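Local coordinates for protein pyridine nucleotide-disulphide oxidoreductase dimerisation region (Escherichia coli BL21, PDB 6KYY) that binds FAD and copper(II) and probably helps the bacterium withstand reactive chlorine stress as a flavoprotein disulfide reductase, at residues B[259-263]-B[278-282]; B[283-287]-B[326-330]. All blocks are in the same frame, centred on the assembly; numbering follows the deposited sequence.

Contact 1 of 2, residues B[259-263]-B[278-282]; sequences RQPAT and RGATV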
# COMPACT_ATOMS: atom_id res chain seq x y z
N ARG B 259 -13.61 18.68 -15.15
CA ARG B 259 -13.81 19.87 -14.34
C ARG B 259 -12.96 21.00 -14.88
O ARG B 259 -11.84 20.79 -15.37
CB ARG B 259 -13.46 19.62 -12.87
CG ARG B 259 -14.04 18.34 -12.31
CD ARG B 259 -14.04 18.38 -10.79
NE ARG B 259 -15.29 18.90 -10.25
CZ ARG B 259 -15.36 19.72 -9.21
NH1 ARG B 259 -14.26 20.11 -8.58
NH2 ARG B 259 -16.55 20.15 -8.78
N GLN B 260 -13.49 22.22 -14.80
CA GLN B 260 -12.77 23.40 -15.25
C GLN B 260 -12.72 24.43 -14.13
O GLN B 260 -13.60 24.44 -13.26
CB GLN B 260 -13.43 24.01 -16.50
CG GLN B 260 -14.67 24.84 -16.23
CD GLN B 260 -15.34 25.30 -17.50
OE1 GLN B 260 -15.17 24.70 -18.56
NE2 GLN B 260 -16.10 26.39 -17.42
N PRO B 261 -11.70 25.28 -14.12
CA PRO B 261 -11.57 26.28 -13.05
C PRO B 261 -12.83 27.12 -12.89
O PRO B 261 -13.50 27.47 -13.87
CB PRO B 261 -10.38 27.12 -13.49
CG PRO B 261 -9.56 26.19 -14.32
CD PRO B 261 -10.53 25.29 -15.02
N ALA B 262 -13.16 27.43 -11.64
CA ALA B 262 -14.32 28.25 -11.30
C ALA B 262 -13.83 29.66 -11.00
O ALA B 262 -13.32 29.94 -9.91
CB ALA B 262 -15.07 27.65 -10.11
N THR B 263 -13.99 30.55 -11.98
CA THR B 263 -13.54 31.93 -11.85
C THR B 263 -14.59 32.97 -12.22
O THR B 263 -14.44 34.13 -11.80
CB THR B 263 -12.30 32.18 -12.72
OG1 THR B 263 -12.45 31.49 -13.97
CG2 THR B 263 -11.05 31.69 -12.02
N ARG B 278 -10.35 28.62 -21.00
CA ARG B 278 -10.88 27.58 -20.12
C ARG B 278 -11.52 28.19 -18.87
O ARG B 278 -12.45 27.61 -18.31
CB ARG B 278 -9.78 26.60 -19.73
CG ARG B 278 -10.24 25.43 -18.88
CD ARG B 278 -10.54 24.21 -19.74
NE ARG B 278 -10.99 23.07 -18.95
CZ ARG B 278 -10.58 21.82 -19.12
NH1 ARG B 278 -9.70 21.54 -20.07
NH2 ARG B 278 -11.05 20.85 -18.35
N GLY B 279 -11.05 29.36 -18.45
CA GLY B 279 -11.47 29.97 -17.21
C GLY B 279 -10.41 30.00 -16.13
O GLY B 279 -10.71 30.40 -15.00
N ALA B 280 -9.18 29.60 -16.45
CA ALA B 280 -8.12 29.44 -15.46
C ALA B 280 -7.34 30.73 -15.27
O ALA B 280 -7.17 31.52 -16.20
CB ALA B 280 -7.17 28.32 -15.87
N THR B 281 -6.87 30.93 -14.04
CA THR B 281 -6.00 32.06 -13.73
C THR B 281 -4.58 31.74 -14.17
O THR B 281 -4.04 30.68 -13.85
CB THR B 281 -6.04 32.36 -12.23
OG1 THR B 281 -5.40 31.28 -11.52
CG2 THR B 281 -7.48 32.48 -11.75
N VAL B 282 -3.96 32.67 -14.90
CA VAL B 282 -2.59 32.48 -15.36
C VAL B 282 -1.64 32.80 -14.21
O VAL B 282 -1.87 33.72 -13.42
CB VAL B 282 -2.31 33.35 -16.60
CG1 VAL B 282 -3.43 33.19 -17.62
CG2 VAL B 282 -2.14 34.82 -16.23

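Contact 2 of 2, residues B[283-287]-B[326-330]; sequences VDKRL and KRSTD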
# COMPACT_ATOMS: atom_id res chain seq x y z
N VAL B 283 -0.57 32.00 -14.09
CA VAL B 283 0.31 32.06 -12.93
C VAL B 283 1.76 31.84 -13.35
O VAL B 283 2.06 31.28 -14.41
CB VAL B 283 -0.08 31.01 -11.86
CG1 VAL B 283 -1.22 31.54 -11.00
CG2 VAL B 283 -0.46 29.70 -12.52
N ASP B 284 2.66 32.28 -12.48
CA ASP B 284 4.10 32.07 -12.65
C ASP B 284 4.43 30.61 -12.37
O ASP B 284 3.56 29.76 -12.15
CB ASP B 284 4.88 32.98 -11.71
CG ASP B 284 5.05 34.38 -12.24
OD1 ASP B 284 4.56 34.67 -13.35
OD2 ASP B 284 5.67 35.21 -11.53
N LYS B 285 5.73 30.30 -12.37
CA LYS B 285 6.20 29.11 -11.67
C LYS B 285 6.17 29.30 -10.16
O LYS B 285 6.35 28.33 -9.42
CB LYS B 285 7.62 28.75 -12.13
CG LYS B 285 8.57 29.94 -12.26
CD LYS B 285 9.93 29.63 -11.66
CE LYS B 285 10.98 30.65 -12.09
NZ LYS B 285 12.37 30.18 -11.84
N ARG B 286 5.94 30.53 -9.70
CA ARG B 286 5.74 30.84 -8.29
C ARG B 286 4.28 31.11 -7.97
O ARG B 286 3.98 31.70 -6.93
CB ARG B 286 6.60 32.04 -7.89
CG ARG B 286 8.06 31.84 -8.19
CD ARG B 286 8.67 33.08 -8.82
NE ARG B 286 8.72 32.98 -10.28
CZ ARG B 286 9.61 33.62 -11.03
NH1 ARG B 286 10.52 34.40 -10.47
NH2 ARG B 286 9.58 33.47 -12.35
N LEU B 287 3.36 30.71 -8.86
CA LEU B 287 1.92 30.88 -8.66
C LEU B 287 1.56 32.35 -8.47
O LEU B 287 0.74 32.70 -7.61
CB LEU B 287 1.43 30.03 -7.50
CG LEU B 287 1.80 28.56 -7.66
CD1 LEU B 287 1.97 27.90 -6.31
CD2 LEU B 287 0.76 27.83 -8.49
N LYS B 326 13.09 30.52 -2.68
CA LYS B 326 12.01 30.22 -3.62
C LYS B 326 12.06 28.78 -4.08
O LYS B 326 13.07 28.33 -4.63
CB LYS B 326 12.12 31.16 -4.81
CG LYS B 326 10.88 31.27 -5.64
CD LYS B 326 11.27 31.70 -7.03
CE LYS B 326 11.74 30.51 -7.85
NZ LYS B 326 12.48 30.97 -9.05
N ARG B 327 10.97 28.05 -3.86
CA ARG B 327 10.65 26.86 -4.62
C ARG B 327 9.82 27.27 -5.84
O ARG B 327 9.35 28.41 -5.94
CB ARG B 327 9.90 25.85 -3.76
CG ARG B 327 10.80 24.89 -3.01
CD ARG B 327 10.17 23.51 -2.87
NE ARG B 327 9.67 23.02 -4.15
CZ ARG B 327 8.44 22.55 -4.34
NH1 ARG B 327 7.59 22.51 -3.33
NH2 ARG B 327 8.07 22.13 -5.54
N SER B 328 9.64 26.34 -6.77
CA SER B 328 8.97 26.68 -8.01
C SER B 328 8.20 25.47 -8.53
O SER B 328 8.45 24.33 -8.13
CB SER B 328 9.97 27.16 -9.07
OG SER B 328 9.54 26.79 -10.37
N THR B 329 7.25 25.74 -9.43
CA THR B 329 6.60 24.64 -10.15
C THR B 329 7.54 24.01 -11.16
O THR B 329 7.29 22.88 -11.60
CB THR B 329 5.33 25.12 -10.85
OG1 THR B 329 5.67 25.99 -11.94
CG2 THR B 329 4.41 25.84 -9.88
N ASP B 330 8.62 24.71 -11.53
CA ASP B 330 9.67 24.10 -12.34
C ASP B 330 10.42 23.00 -11.58
O ASP B 330 11.23 22.30 -12.19
CB ASP B 330 10.68 25.16 -12.80
CG ASP B 330 10.11 26.08 -13.87
OD1 ASP B 330 10.69 27.16 -14.09
OD2 ASP B 330 9.08 25.71 -14.49

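Contact 1 of 2, residues B[259-263]-B[278-282]
Arg278 stretches its side chain past Gln260 and donates from NH2 to the carbonyl O of Arg259, 3.1 Å away. The bond is bent, 136° at the hydrogen, and the donor stands above the carbonyl plane, 50° out of it. Along the way Arg278 NE runs 3.6 Å from Gln260 CB, a carbon lying at the edge of the guanidinium and in its plane. With CG anti to the backbone N (chi1 -176°) and a bend at chi2, the arginine chain crosses the ring of Pro261 at about a right angle, Arg278 CG lying 3.9 Å from Pro261 CD. The other ring carbons serve the following residues: Pro261 CG meets Ala280 CB at 3.6 Å, while Pro261 CB faces Gly279 O at the same distance. Further on, the methyls of Thr263 and Thr281 touch, CG2 to CG2 at 3.7 Å, extending this apolar seam. Gly279 turns with a positive phi, unfavourable for residues with a side chain.

Second-shell bonds set the loop: Asn276 OD1 accepts from Ala280 N and weakly from Gly279 N, and Thr281 OG1 bonds Val300 O. Strand 259-261 pairs antiparallel with strand 136-138; the latter leaves the FAD domain and 259-261 returns to it, as in this reductase family. Arg259 CB is directed away from 278-282, and its side chain touches Thr49, Ile53 and the FAD. Its carbonyl O takes two donors, Arg278 NH2 and Gln305 NE2, which probably fix the backbone of this cofactor-contacting residue.

Contact 2 of 2, residues B[283-287]-B[326-330]
Lys285 and Thr329 bring their CA atoms to 4.7 Å, and Thr329 N donates a nearly straight hydrogen bond (2.7 Å, 163° at the hydrogen) to a lone pair of Lys285 O, in the carbonyl plane. The CG2 methyl of Thr329 lies beside the same oxygen, and its OG1 faces Lys285 CA and CB. Lys285 starts with CG between its backbone N and carbonyl carbon (chi1 43°) and bends at chi2, which carries CD past Ser328 OG and to 3.5 Å from Asp330 OD1. Ser328 OG accepts from Asp330 N at 2.6 Å, an ST turn at the start of the 3-10 segment.

These residues join the loop leading to strand 294-296 of the FAD-binding part to the chain that leaves helix 307-321 for strand 337-339 and the dimerisation domain. Against that helix, Arg327 forms a salt bridge with Asp312, while Leu287 packs on Asp313.

At the solvent-facing edge the side chains are mostly charged. Lys326 lays its aliphatic part obliquely across Arg286, CD to CG 3.4 Å, and its NZ stands above one face of the guanidinium, displaced from its centre. The Lys285 and Lys326 ammonium groups are modelled closer together than two donors should be, a placement best regarded as doubtful. Asp330 OD1, 4.1 Å from Lys285 NZ and too far for a salt bridge, would probably partly offset the positive charge of the lysines and Arg286, and Asp284 OD2 offers Arg286 NE a long pairing of charges at 4.0 Å, well out of the guanidinium plane.

Contacts 1 and 2 follow each other along the chain: 278-282 runs directly into 283-287, so a single loop between strands 259-261 and 294-296 is pinned twice, with contact centres about 18 Å apart. Otherwise the two do not touch. Contact 1 is the one by the cofactor: the Arg259 side chain comes within about 4 Å of FAD and about 9 Å of a bound copper(II) ion. Contact 2 lies farther out, about 21 Å from the chain centre against 15 Å for contact 1, with the Leu287 side chain about 10 Å from FAD. The loop thus links the flavin's surroundings to the connection toward the dimerisation domain.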